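Local structure of flap endonuclease 1 (Desulfurococcus amylolyticus, 3ORY) at residues N252-E257 with K283-V288; V9-D14 with A102-R107; L15-P20 with I259-A264; S190-S195 with K295-P300. The protein probably cleaves branched DNA at 5' flaps as a structure-specific nuclease of the XPG/FEN1 family. All blocks are in the same frame, centred on the assembly; numbering follows the deposited sequence.

Overall arrangement
Loops and helix ends tie this nuclease fold together. Contact 2 sets the N-terminal loop on helix 102-125 and closes before contacts 1 and 4 open. Contact 3, about 15 Å from it between centres, carries the same loop on to helix 261-271 and crosses all the others along the chain. Contact 1 joins the loops flanking that helix, touches contact 2 through Pro253 and Arg103, and lies within the span of contact 4. Contact 4, centred about 20 Å from the centre of contact 1, packs helix 189-192 on helix 290-298 and meets contacts 2 and 3 through Leu192. Thus the chain start and sheet-bearing part lean on helices 237-247 and 261-271, the probable DNA-binding helix-two-turn-helix region.

Contact 1: N252-E257 with K283-V288; sequences NPDGFE and KSPIEV
The ring of Phe256 leans on Ser284, whose CB lies 3.7 Å from Phe256 CE1; Lys283 O and Val288 CB approach the ring obliquely, and a water rests above one face, displaced toward the rim. Here the loop after helix 237-247, which makes a type I turn from Asn252 to Gly255, meets the loop leading to helix 290-298. Glu257 N donates to Lys283 O at 2.9 Å, almost straight (174°) and in the carbonyl plane, while Phe256 CA-H adds a softer contact to the same oxygen. Ser284 OG lies anti to its own backbone N (chi1 -164°), a rotation that lets it give a hydrogen bond to Ile286 O at 2.9 Å and receive one from the water. That water also donates to Gly255 O at 2.7 Å and accepts from Asn252 ND2, so it knits both loops together. The amide of Asn252 is itself fixed by Thr249 and by Ile245 O, and its CB meets Val288 CG1 at 3.7 Å. With an alanine in place of Ser284, Ile286 O would probably lose its hydroxyl donor and the water one of its acceptors. Glu257 and Lys283 touch through their chains, yet Glu257 OE2 and Lys283 NZ stay 5.5 Å apart; the loops therefore probably depend more on backbone and water bonds than on this charge pair.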
loop_
_atom_site.group_PDB
_atom_site.type_symbol
_atom_site.label_atom_id
_atom_site.label_comp_id
_atom_site.label_asym_id
_atom_site.label_seq_id
_atom_site.Cartn_x
_atom_site.Cartn_y
_atom_site.Cartn_z
ATOM N N ASN A 252 8.917 -16.598 -0.447
ATOM C CA ASN A 252 8.127 -17.740 -0.928
ATOM C C ASN A 252 6.836 -17.188 -1.546
ATOM O O ASN A 252 5.767 -17.339 -0.980
ATOM C CB ASN A 252 7.862 -18.781 0.194
ATOM C CG ASN A 252 6.876 -18.294 1.270
ATOM O OD1 ASN A 252 6.980 -17.165 1.791
ATOM N ND2 ASN A 252 5.920 -19.167 1.625
ATOM N N PRO A 253 6.957 -16.511 -2.710
ATOM C CA PRO A 253 5.874 -15.665 -3.249
ATOM C C PRO A 253 4.540 -16.363 -3.547
ATOM O O PRO A 253 3.484 -15.718 -3.502
ATOM C CB PRO A 253 6.468 -15.061 -4.535
ATOM C CG PRO A 253 7.831 -15.604 -4.694
ATOM C CD PRO A 253 8.191 -16.465 -3.526
ATOM N N ASP A 254 4.579 -17.661 -3.824
ATOM C CA ASP A 254 3.355 -18.411 -4.113
ATOM C C ASP A 254 2.622 -18.919 -2.867
ATOM O O ASP A 254 1.476 -19.366 -2.959
ATOM C CB ASP A 254 3.656 -19.576 -5.056
ATOM C CG ASP A 254 4.190 -19.108 -6.396
ATOM O OD1 ASP A 254 3.749 -18.041 -6.876
ATOM O OD2 ASP A 254 5.048 -19.810 -6.970
ATOM N N GLY A 255 3.275 -18.838 -1.709
ATOM C CA GLY A 255 2.738 -19.426 -0.480
ATOM C C GLY A 255 2.489 -20.920 -0.624
ATOM O O GLY A 255 3.220 -21.620 -1.334
ATOM N N PHE A 256 1.447 -21.407 0.040
ATOM C CA PHE A 256 1.097 -22.821 -0.020
ATOM C C PHE A 256 -0.261 -23.003 -0.688
ATOM O O PHE A 256 -1.195 -22.258 -0.414
ATOM C CB PHE A 256 1.165 -23.437 1.379
ATOM C CG PHE A 256 2.574 -23.480 1.944
ATOM C CD1 PHE A 256 3.351 -24.631 1.819
ATOM C CD2 PHE A 256 3.137 -22.352 2.550
ATOM C CE1 PHE A 256 4.660 -24.678 2.320
ATOM C CE2 PHE A 256 4.444 -22.381 3.053
ATOM C CZ PHE A 256 5.211 -23.546 2.941
ATOM N N GLU A 257 -0.352 -23.992 -1.573
ATOM C CA GLU A 257 -1.499 -24.160 -2.469
ATOM C C GLU A 257 -2.822 -24.347 -1.740
ATOM O O GLU A 257 -2.929 -25.169 -0.831
ATOM C CB GLU A 257 -1.273 -25.344 -3.421
ATOM C CG GLU A 257 -0.022 -25.210 -4.284
ATOM C CD GLU A 257 0.356 -26.504 -4.994
ATOM O OE1 GLU A 257 1.553 -26.664 -5.332
ATOM O OE2 GLU A 257 -0.537 -27.352 -5.216
ATOM N N LYS A 283 1.305 -27.845 0.466
ATOM C CA LYS A 283 1.830 -28.143 -0.865
ATOM C C LYS A 283 2.504 -26.888 -1.426
ATOM O O LYS A 283 1.867 -25.835 -1.563
ATOM C CB LYS A 283 0.703 -28.591 -1.804
ATOM C CG LYS A 283 -0.331 -29.531 -1.186
ATOM C CD LYS A 283 -1.536 -29.702 -2.106
ATOM C CE LYS A 283 -2.649 -30.505 -1.441
ATOM N NZ LYS A 283 -3.805 -30.675 -2.366
ATOM N N SER A 284 3.791 -27.004 -1.743
ATOM C CA SER A 284 4.570 -25.880 -2.254
ATOM C C SER A 284 5.335 -26.307 -3.505
ATOM O O SER A 284 5.836 -27.436 -3.555
ATOM C CB SER A 284 5.539 -25.383 -1.181
ATOM O OG SER A 284 6.042 -24.091 -1.487
ATOM N N PRO A 285 5.423 -25.416 -4.524
ATOM C CA PRO A 285 6.226 -25.762 -5.706
ATOM C C PRO A 285 7.678 -26.056 -5.305
ATOM O O PRO A 285 8.187 -27.150 -5.590
ATOM C CB PRO A 285 6.131 -24.506 -6.592
ATOM C CG PRO A 285 5.697 -23.392 -5.668
ATOM C CD PRO A 285 4.863 -24.049 -4.607
ATOM N N ILE A 286 8.312 -25.109 -4.607
ATOM C CA ILE A 286 9.673 -25.291 -4.084
ATOM C C ILE A 286 9.693 -25.421 -2.550
ATOM O O ILE A 286 8.812 -24.896 -1.864
ATOM C CB ILE A 286 10.647 -24.166 -4.581
ATOM C CG1 ILE A 286 12.110 -24.492 -4.231
ATOM C CG2 ILE A 286 10.234 -22.789 -4.056
ATOM C CD1 ILE A 286 12.727 -25.624 -5.053
ATOM N N GLU A 287 10.689 -26.146 -2.035
ATOM C CA GLU A 287 10.957 -26.236 -0.600
ATOM C C GLU A 287 11.332 -24.859 -0.034
ATOM O O GLU A 287 12.045 -24.088 -0.670
ATOM C CB GLU A 287 12.061 -27.274 -0.332
ATOM C CG GLU A 287 12.659 -27.280 1.090
ATOM C CD GLU A 287 11.675 -27.743 2.160
ATOM O OE1 GLU A 287 10.645 -27.059 2.379
ATOM O OE2 GLU A 287 11.939 -28.786 2.795
ATOM N N VAL A 288 10.826 -24.563 1.161
ATOM C CA VAL A 288 10.895 -23.234 1.753
ATOM C C VAL A 288 11.454 -23.349 3.175
ATOM O O VAL A 288 11.015 -24.209 3.931
ATOM C CB VAL A 288 9.460 -22.610 1.816
ATOM C CG1 VAL A 288 9.487 -21.242 2.421
ATOM C CG2 VAL A 288 8.820 -22.544 0.427
HETATM O O HOH W 1 5.741 -21.314 -0.539
#

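Contact 2: V9-D14 with A102-R107; sequences VDMGVD and AREIER
Gly12 O is gripped side-on by Arg103, whose NE (2.9 Å) and NH1 both donate to that single oxygen, lying in the guanidinium plane. The segment 9-14 holds an Asx turn, with Asp10 OD1 accepting from Gly12 N, and it leans on the first turns of helix 102-125 through a salt-bridge network of Asp10, Arg103, Glu106 and Arg107. Arg107 NH2 reaches Asp10 OD2 at 3.2 Å, backed by a weak bond from NE, while Arg107 NH1 meets Glu106 OE1 in plane. The two guanidinium groups lie close, Arg103 NH1 standing over one face of that of Arg107; the carboxylates of Asp10 and Glu106 probably offset the gathered positive charge. Arg103 NH2 also donates to Pro253 O, linking this helix to the turn of contact 1. A leucine in place of Arg103 would probably leave Gly12 O and Pro253 O without these donors and deprive Glu106 of one of its charge partners. Asp10 O is buried with no polar partner, covered in part by Arg107 CB. Met11, bent at both chi2 (-53°) and chi3 (-62°), curls its methyl back to the helix, placing Met11 CE 3.3 Å from Glu104 O.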
loop_
_atom_site.group_PDB
_atom_site.type_symbol
_atom_site.label_atom_id
_atom_site.label_comp_id
_atom_site.label_asym_id
_atom_site.label_seq_id
_atom_site.Cartn_x
_atom_site.Cartn_y
_atom_site.Cartn_z
ATOM N N VAL A 9 -5.802 -2.481 -4.223
ATOM C CA VAL A 9 -5.185 -3.733 -4.694
ATOM C C VAL A 9 -4.248 -4.371 -3.654
ATOM O O VAL A 9 -3.521 -3.671 -2.955
ATOM C CB VAL A 9 -4.444 -3.553 -6.047
ATOM C CG1 VAL A 9 -5.442 -3.361 -7.182
ATOM C CG2 VAL A 9 -3.462 -2.385 -5.994
ATOM N N ASP A 10 -4.292 -5.696 -3.549
ATOM C CA ASP A 10 -3.447 -6.418 -2.600
ATOM C C ASP A 10 -2.112 -6.732 -3.249
ATOM O O ASP A 10 -2.043 -7.532 -4.195
ATOM C CB ASP A 10 -4.112 -7.720 -2.128
ATOM C CG ASP A 10 -3.120 -8.662 -1.427
ATOM O OD1 ASP A 10 -2.231 -8.178 -0.675
ATOM O OD2 ASP A 10 -3.237 -9.891 -1.622
ATOM N N MET A 11 -1.057 -6.102 -2.739
ATOM C CA MET A 11 0.295 -6.275 -3.288
ATOM C C MET A 11 1.230 -6.981 -2.299
ATOM O O MET A 11 2.453 -6.983 -2.486
ATOM C CB MET A 11 0.903 -4.919 -3.677
ATOM C CG MET A 11 0.148 -4.135 -4.758
ATOM S SD MET A 11 -0.161 -5.052 -6.268
ATOM C CE MET A 11 1.490 -5.418 -6.855
ATOM N N GLY A 12 0.664 -7.592 -1.261
ATOM C CA GLY A 12 1.490 -8.164 -0.212
ATOM C C GLY A 12 0.807 -9.287 0.524
ATOM O O GLY A 12 0.405 -10.280 -0.074
ATOM N N VAL A 13 0.698 -9.125 1.839
ATOM C CA VAL A 13 -0.002 -10.081 2.671
ATOM C C VAL A 13 -1.340 -9.456 3.052
ATOM O O VAL A 13 -1.382 -8.452 3.759
ATOM C CB VAL A 13 0.831 -10.415 3.935
ATOM C CG1 VAL A 13 0.052 -11.328 4.885
ATOM C CG2 VAL A 13 2.175 -11.048 3.542
ATOM N N ASP A 14 -2.430 -10.039 2.561
ATOM C CA ASP A 14 -3.764 -9.502 2.811
ATOM C C ASP A 14 -4.476 -10.344 3.889
ATOM O O ASP A 14 -4.771 -11.518 3.675
ATOM C CB ASP A 14 -4.566 -9.451 1.504
ATOM C CG ASP A 14 -5.969 -8.847 1.672
ATOM O OD1 ASP A 14 -6.302 -8.306 2.749
ATOM O OD2 ASP A 14 -6.741 -8.909 0.690
ATOM N N ALA A 102 9.531 -9.871 -5.319
ATOM C CA ALA A 102 8.938 -11.132 -5.768
ATOM C C ALA A 102 7.449 -11.277 -5.424
ATOM O O ALA A 102 6.668 -11.740 -6.251
ATOM C CB ALA A 102 9.744 -12.325 -5.253
ATOM N N ARG A 103 7.054 -10.872 -4.221
ATOM C CA ARG A 103 5.650 -10.978 -3.855
ATOM C C ARG A 103 4.775 -10.008 -4.671
ATOM O O ARG A 103 3.715 -10.401 -5.164
ATOM C CB ARG A 103 5.431 -10.832 -2.341
ATOM C CG ARG A 103 3.946 -10.859 -1.904
ATOM C CD ARG A 103 3.269 -12.219 -2.165
ATOM N NE ARG A 103 1.956 -12.278 -1.527
ATOM C CZ ARG A 103 1.186 -13.363 -1.462
ATOM N NH1 ARG A 103 0.010 -13.306 -0.830
ATOM N NH2 ARG A 103 1.582 -14.500 -2.008
ATOM N N GLU A 104 5.220 -8.762 -4.836
ATOM C CA GLU A 104 4.445 -7.798 -5.628
ATOM C C GLU A 104 4.234 -8.316 -7.041
ATOM O O GLU A 104 3.166 -8.136 -7.619
ATOM C CB GLU A 104 5.129 -6.427 -5.705
ATOM C CG GLU A 104 5.092 -5.630 -4.419
ATOM C CD GLU A 104 5.882 -4.327 -4.526
ATOM O OE1 GLU A 104 6.522 -4.062 -5.581
ATOM O OE2 GLU A 104 5.872 -3.570 -3.546
ATOM N N ILE A 105 5.260 -8.950 -7.602
ATOM C CA ILE A 105 5.166 -9.445 -8.982
ATOM C C ILE A 105 4.201 -10.626 -9.063
ATOM O O ILE A 105 3.408 -10.728 -10.005
ATOM C CB ILE A 105 6.547 -9.817 -9.548
ATOM C CG1 ILE A 105 7.368 -8.540 -9.790
ATOM C CG2 ILE A 105 6.410 -10.659 -10.841
ATOM C CD1 ILE A 105 8.839 -8.789 -9.836
ATOM N N GLU A 106 4.275 -11.518 -8.075
ATOM C CA GLU A 106 3.356 -12.649 -7.995
ATOM C C GLU A 106 1.903 -12.182 -7.800
ATOM O O GLU A 106 0.972 -12.759 -8.391
ATOM C CB GLU A 106 3.773 -13.609 -6.871
ATOM C CG GLU A 106 2.889 -14.869 -6.751
ATOM C CD GLU A 106 1.631 -14.650 -5.920
ATOM O OE1 GLU A 106 1.547 -13.637 -5.196
ATOM O OE2 GLU A 106 0.716 -15.502 -5.973
ATOM N N ARG A 107 1.715 -11.156 -6.961
ATOM C CA ARG A 107 0.388 -10.583 -6.728
ATOM C C ARG A 107 -0.173 -9.993 -8.015
ATOM O O ARG A 107 -1.315 -10.263 -8.377
ATOM C CB ARG A 107 0.406 -9.509 -5.626
ATOM C CG ARG A 107 0.644 -10.053 -4.216
ATOM C CD ARG A 107 0.114 -11.466 -4.107
ATOM N NE ARG A 107 -1.290 -11.515 -3.778
ATOM C CZ ARG A 107 -2.037 -12.612 -3.811
ATOM N NH1 ARG A 107 -1.535 -13.784 -4.203
ATOM N NH2 ARG A 107 -3.310 -12.526 -3.465
#

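Contact 3: L15-P20 with I259-A264; sequences LKDIIP and IGPKKA. With PO4 (phosphate ion), chain C.
A phosphate sits at the N-terminus of helix 261-271, in what is probably the helix-two-turn-helix motif, which in FEN1 relatives binds duplex DNA; the ion, probably from the crystallisation liquor, may mark where a DNA phosphate would lie. Lys262 N donates to phosphate O3 at 2.8 Å, nearly straight (172°). The bond from Lys263 N to phosphate O2 is longer, 3.3 Å. The positive end of the helix dipole probably favours the anion. Gly260, the N-cap, suits the site: a side chain there would run into the phosphate. Across from this helix end, Asp17 OD1 lies 3.6 Å from Pro261 CB, and Ile18 wedges its CG2 methyl against the first turn, 3.5 Å from Pro261 O and 3.9 Å from Lys262 CG. With CG1 of Ile18 between backbone N and carbonyl carbon (chi1 66°), CG2 is the branch turned to the helix. The extended chain of Lys262 passes Asp17, its CE 3.8 Å from Asp17 O. Beneath, Ile18 continues onto Leu265, and Leu15 packs on Leu240, Ile243 and Leu247 of helix 237-247, while Pro20 rests on helix 226-233, so the loop 15-20 spans three helices.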
loop_
_atom_site.group_PDB
_atom_site.type_symbol
_atom_site.label_atom_id
_atom_site.label_comp_id
_atom_site.label_asym_id
_atom_site.label_seq_id
_atom_site.Cartn_x
_atom_site.Cartn_y
_atom_site.Cartn_z
ATOM N N LEU A 15 -4.728 -9.726 5.042
ATOM C CA LEU A 15 -5.368 -10.398 6.183
ATOM C C LEU A 15 -6.770 -9.857 6.444
ATOM O O LEU A 15 -7.379 -10.159 7.473
ATOM C CB LEU A 15 -4.514 -10.231 7.443
ATOM C CG LEU A 15 -3.054 -10.696 7.385
ATOM C CD1 LEU A 15 -2.390 -10.447 8.739
ATOM C CD2 LEU A 15 -2.965 -12.163 7.005
ATOM N N LYS A 16 -7.279 -9.057 5.507
ATOM C CA LYS A 16 -8.552 -8.356 5.682
ATOM C C LYS A 16 -9.656 -9.174 6.345
ATOM O O LYS A 16 -10.291 -8.706 7.290
ATOM C CB LYS A 16 -9.054 -7.804 4.342
ATOM C CG LYS A 16 -10.244 -6.864 4.466
ATOM C CD LYS A 16 -10.560 -6.192 3.117
ATOM C CE LYS A 16 -11.602 -5.086 3.286
ATOM N NZ LYS A 16 -12.845 -5.586 3.941
ATOM N N ASP A 17 -9.908 -10.385 5.864
ATOM C CA ASP A 17 -11.056 -11.099 6.411
ATOM C C ASP A 17 -10.793 -11.947 7.661
ATOM O O ASP A 17 -11.695 -12.648 8.120
ATOM C CB ASP A 17 -11.854 -11.857 5.339
ATOM C CG ASP A 17 -10.978 -12.613 4.376
ATOM O OD1 ASP A 17 -10.051 -13.318 4.842
ATOM O OD2 ASP A 17 -11.227 -12.489 3.151
ATOM N N ILE A 18 -9.578 -11.876 8.217
ATOM C CA ILE A 18 -9.360 -12.438 9.552
ATOM C C ILE A 18 -9.222 -11.383 10.650
ATOM O O ILE A 18 -9.151 -11.735 11.825
ATOM C CB ILE A 18 -8.198 -13.478 9.642
ATOM C CG1 ILE A 18 -6.836 -12.824 9.378
ATOM C CG2 ILE A 18 -8.456 -14.663 8.720
ATOM C CD1 ILE A 18 -5.642 -13.658 9.890
ATOM N N ILE A 19 -9.202 -10.102 10.285
ATOM C CA ILE A 19 -9.134 -9.048 11.304
ATOM C C ILE A 19 -10.468 -8.933 12.068
ATOM O O ILE A 19 -11.482 -8.591 11.472
ATOM C CB ILE A 19 -8.781 -7.662 10.714
ATOM C CG1 ILE A 19 -7.502 -7.715 9.849
ATOM C CG2 ILE A 19 -8.668 -6.628 11.837
ATOM C CD1 ILE A 19 -6.230 -8.156 10.593
ATOM N N PRO A 20 -10.462 -9.204 13.388
ATOM C CA PRO A 20 -11.716 -9.061 14.137
ATOM C C PRO A 20 -12.084 -7.593 14.364
ATOM O O PRO A 20 -11.203 -6.721 14.379
ATOM C CB PRO A 20 -11.440 -9.764 15.471
ATOM C CG PRO A 20 -9.954 -9.978 15.547
ATOM C CD PRO A 20 -9.316 -9.538 14.254
ATOM N N ILE A 259 -4.371 -22.398 0.294
ATOM C CA ILE A 259 -4.495 -21.849 1.644
ATOM C C ILE A 259 -4.757 -20.342 1.655
ATOM O O ILE A 259 -3.884 -19.550 1.335
ATOM C CB ILE A 259 -3.304 -22.260 2.551
ATOM C CG1 ILE A 259 -3.229 -23.792 2.631
ATOM C CG2 ILE A 259 -3.468 -21.668 3.946
ATOM C CD1 ILE A 259 -1.983 -24.338 3.277
ATOM N N GLY A 260 -5.978 -19.966 2.024
ATOM C CA GLY A 260 -6.347 -18.562 2.214
ATOM C C GLY A 260 -6.242 -18.137 3.674
ATOM O O GLY A 260 -5.927 -18.958 4.535
ATOM N N PRO A 261 -6.511 -16.847 3.959
ATOM C CA PRO A 261 -6.299 -16.262 5.286
ATOM C C PRO A 261 -7.030 -16.953 6.459
ATOM O O PRO A 261 -6.414 -17.174 7.503
ATOM C CB PRO A 261 -6.755 -14.806 5.107
ATOM C CG PRO A 261 -6.576 -14.545 3.631
ATOM C CD PRO A 261 -6.981 -15.838 2.987
ATOM N N LYS A 262 -8.308 -17.301 6.290
ATOM C CA LYS A 262 -9.054 -17.980 7.360
ATOM C C LYS A 262 -8.473 -19.350 7.661
ATOM O O LYS A 262 -8.350 -19.736 8.822
ATOM C CB LYS A 262 -10.548 -18.106 7.024
ATOM C CG LYS A 262 -11.294 -16.789 7.026
ATOM C CD LYS A 262 -12.731 -16.968 6.536
ATOM C CE LYS A 262 -13.442 -15.635 6.448
ATOM N NZ LYS A 262 -14.857 -15.797 6.005
ATOM N N LYS A 263 -8.112 -20.078 6.609
ATOM C CA LYS A 263 -7.553 -21.418 6.756
ATOM C C LYS A 263 -6.170 -21.374 7.392
ATOM O O LYS A 263 -5.879 -22.164 8.293
ATOM C CB LYS A 263 -7.497 -22.141 5.407
ATOM C CG LYS A 263 -6.952 -23.584 5.462
ATOM C CD LYS A 263 -7.831 -24.549 6.278
ATOM C CE LYS A 263 -7.730 -25.972 5.713
ATOM N NZ LYS A 263 -8.419 -27.006 6.554
ATOM N N ALA A 264 -5.331 -20.447 6.923
ATOM C CA ALA A 264 -4.000 -20.248 7.496
ATOM C C ALA A 264 -4.104 -19.978 8.998
ATOM O O ALA A 264 -3.352 -20.543 9.773
ATOM C CB ALA A 264 -3.254 -19.106 6.778
HETATM P P PO4 C . -10.107 -17.926 3.158
HETATM O O1 PO4 C . -9.614 -17.732 1.742
HETATM O O2 PO4 C . -9.443 -19.155 3.755
HETATM O O3 PO4 C . -9.809 -16.695 3.979
HETATM O O4 PO4 C . -11.606 -18.130 3.146
#

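Contact 4: S190-S195 with K295-P300; sequences SLLFGS and KYFLQP
Phe193 lays its ring over that of Phe297 in an offset stack, the planes 1° from parallel and the centroids 4.3 Å apart. The slip brings Phe193 CE1 above the rim of its partner, 3.5 Å from Phe297 CD1. On the other side of the Phe193 plane Pro300 comes in obliquely, its CG 3.7 Å from Phe193 CD1, so the ring is held between an aromatic and a proline. Tyr296 adds a looser touch through CE2, 4.1 Å from Phe193 CE1, while its hydroxyl is engaged by Glu166 and by Gln301 N and its ring meets Tyr251 edge-to-face. Leu192 lies side by side with Phe297, pointing the same way, and its CB presses on Phe297 CD1 at 3.7 Å. With CG anti to the carbonyl carbon (chi1 -74°), Phe193 swings its ring out from the end of helix 189-192 toward the second helix. That end is a Schellman motif, closed by Ser195 N to Ser190 O and Gly194 N to Leu191 O, with Gly194 at positive phi as its C-prime residue. A water donates to both Leu192 O, at 2.7 Å, and Phe297 O, giving the two helix ends a shared polar link beside the rings. Phe193 also rests on Ala169 and Ala172 of helix 167-176, and Phe297 on Ile241 of helix 237-247. The junction is thus chiefly apolar: ring stacking and close packing carry it, and the bridging water serves two carbonyls at the helix ends.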
loop_
_atom_site.group_PDB
_atom_site.type_symbol
_atom_site.label_atom_id
_atom_site.label_comp_id
_atom_site.label_asym_id
_atom_site.label_seq_id
_atom_site.Cartn_x
_atom_site.Cartn_y
_atom_site.Cartn_z
ATOM N N SER A 190 3.558 -4.621 7.434
ATOM C CA SER A 190 4.172 -3.837 8.499
ATOM C C SER A 190 3.843 -4.368 9.911
ATOM O O SER A 190 4.678 -4.271 10.806
ATOM C CB SER A 190 3.880 -2.330 8.355
ATOM O OG SER A 190 2.528 -2.009 8.643
ATOM N N LEU A 191 2.653 -4.943 10.089
ATOM C CA LEU A 191 2.271 -5.609 11.343
ATOM C C LEU A 191 3.116 -6.850 11.588
ATOM O O LEU A 191 3.574 -7.081 12.709
ATOM C CB LEU A 191 0.786 -5.982 11.341
ATOM C CG LEU A 191 -0.182 -4.791 11.339
ATOM C CD1 LEU A 191 -1.620 -5.257 11.144
ATOM C CD2 LEU A 191 -0.056 -3.983 12.638
ATOM N N LEU A 192 3.335 -7.633 10.535
ATOM C CA LEU A 192 4.172 -8.834 10.629
ATOM C C LEU A 192 5.596 -8.460 11.023
ATOM O O LEU A 192 6.241 -9.190 11.776
ATOM C CB LEU A 192 4.171 -9.613 9.309
ATOM C CG LEU A 192 3.083 -10.632 8.934
ATOM C CD1 LEU A 192 1.699 -10.219 9.337
ATOM C CD2 LEU A 192 3.128 -10.829 7.415
ATOM N N PHE A 193 6.055 -7.304 10.537
ATOM C CA PHE A 193 7.369 -6.737 10.878
ATOM C C PHE A 193 7.366 -5.948 12.192
ATOM O O PHE A 193 8.355 -5.274 12.536
ATOM C CB PHE A 193 7.858 -5.829 9.747
ATOM C CG PHE A 193 8.334 -6.565 8.521
ATOM C CD1 PHE A 193 9.367 -7.514 8.602
ATOM C CD2 PHE A 193 7.784 -6.272 7.268
ATOM C CE1 PHE A 193 9.826 -8.168 7.441
ATOM C CE2 PHE A 193 8.239 -6.913 6.108
ATOM C CZ PHE A 193 9.255 -7.862 6.194
ATOM N N GLY A 194 6.258 -6.036 12.927
ATOM C CA GLY A 194 6.211 -5.528 14.290
ATOM C C GLY A 194 5.714 -4.107 14.485
ATOM O O GLY A 194 5.889 -3.541 15.571
ATOM N N SER A 195 5.096 -3.513 13.462
ATOM C CA SER A 195 4.580 -2.149 13.614
ATOM C C SER A 195 3.474 -2.137 14.664
ATOM O O SER A 195 2.541 -2.902 14.553
ATOM C CB SER A 195 4.012 -1.616 12.309
ATOM O OG SER A 195 3.461 -0.324 12.508
ATOM N N LYS A 295 12.157 -15.993 11.470
ATOM C CA LYS A 295 13.196 -15.292 12.245
ATOM C C LYS A 295 13.625 -13.989 11.589
ATOM O O LYS A 295 13.987 -13.025 12.286
ATOM C CB LYS A 295 14.409 -16.191 12.511
ATOM C CG LYS A 295 14.091 -17.395 13.409
ATOM C CD LYS A 295 15.360 -18.215 13.698
ATOM C CE LYS A 295 15.070 -19.391 14.638
ATOM N NZ LYS A 295 14.390 -18.941 15.886
ATOM N N TYR A 296 13.609 -13.958 10.254
ATOM C CA TYR A 296 13.899 -12.713 9.545
ATOM C C TYR A 296 12.813 -11.664 9.818
ATOM O O TYR A 296 13.118 -10.514 10.149
ATOM C CB TYR A 296 14.077 -12.913 8.027
ATOM C CG TYR A 296 14.307 -11.583 7.372
ATOM C CD1 TYR A 296 15.558 -10.973 7.434
ATOM C CD2 TYR A 296 13.253 -10.882 6.768
ATOM C CE1 TYR A 296 15.774 -9.719 6.872
ATOM C CE2 TYR A 296 13.460 -9.623 6.218
ATOM C CZ TYR A 296 14.727 -9.052 6.268
ATOM O OH TYR A 296 14.957 -7.790 5.741
ATOM N N PHE A 297 11.545 -12.058 9.685
ATOM C CA PHE A 297 10.438 -11.143 10.007
ATOM C C PHE A 297 10.539 -10.588 11.428
ATOM O O PHE A 297 10.211 -9.425 11.669
ATOM C CB PHE A 297 9.075 -11.810 9.774
ATOM C CG PHE A 297 8.550 -11.631 8.357
ATOM C CD1 PHE A 297 7.536 -10.715 8.091
ATOM C CD2 PHE A 297 9.087 -12.354 7.298
ATOM C CE1 PHE A 297 7.054 -10.519 6.785
ATOM C CE2 PHE A 297 8.606 -12.177 5.976
ATOM C CZ PHE A 297 7.583 -11.254 5.731
ATOM N N LEU A 298 11.019 -11.405 12.360
ATOM C CA LEU A 298 11.232 -10.953 13.740
ATOM C C LEU A 298 12.356 -9.936 13.856
ATOM O O LEU A 298 12.296 -9.070 14.706
ATOM C CB LEU A 298 11.509 -12.134 14.689
ATOM C CG LEU A 298 10.341 -13.083 15.006
ATOM C CD1 LEU A 298 10.855 -14.327 15.729
ATOM C CD2 LEU A 298 9.280 -12.367 15.835
ATOM N N GLN A 299 13.396 -10.066 13.032
ATOM C CA GLN A 299 14.527 -9.138 13.080
ATOM C C GLN A 299 14.958 -8.751 11.673
ATOM O O GLN A 299 16.012 -9.199 11.206
ATOM C CB GLN A 299 15.708 -9.753 13.829
ATOM C CG GLN A 299 15.378 -10.144 15.253
ATOM C CD GLN A 299 16.599 -10.272 16.110
ATOM O OE1 GLN A 299 17.121 -9.273 16.615
ATOM N NE2 GLN A 299 17.071 -11.507 16.292
ATOM N N PRO A 300 14.139 -7.932 10.987
ATOM C CA PRO A 300 14.404 -7.604 9.584
ATOM C C PRO A 300 15.524 -6.589 9.449
ATOM O O PRO A 300 15.926 -5.960 10.441
ATOM C CB PRO A 300 13.078 -7.002 9.107
ATOM C CG PRO A 300 12.494 -6.393 10.337
ATOM C CD PRO A 300 12.893 -7.295 11.472
HETATM O O HOH W 2 8.235 -8.817 13.523
#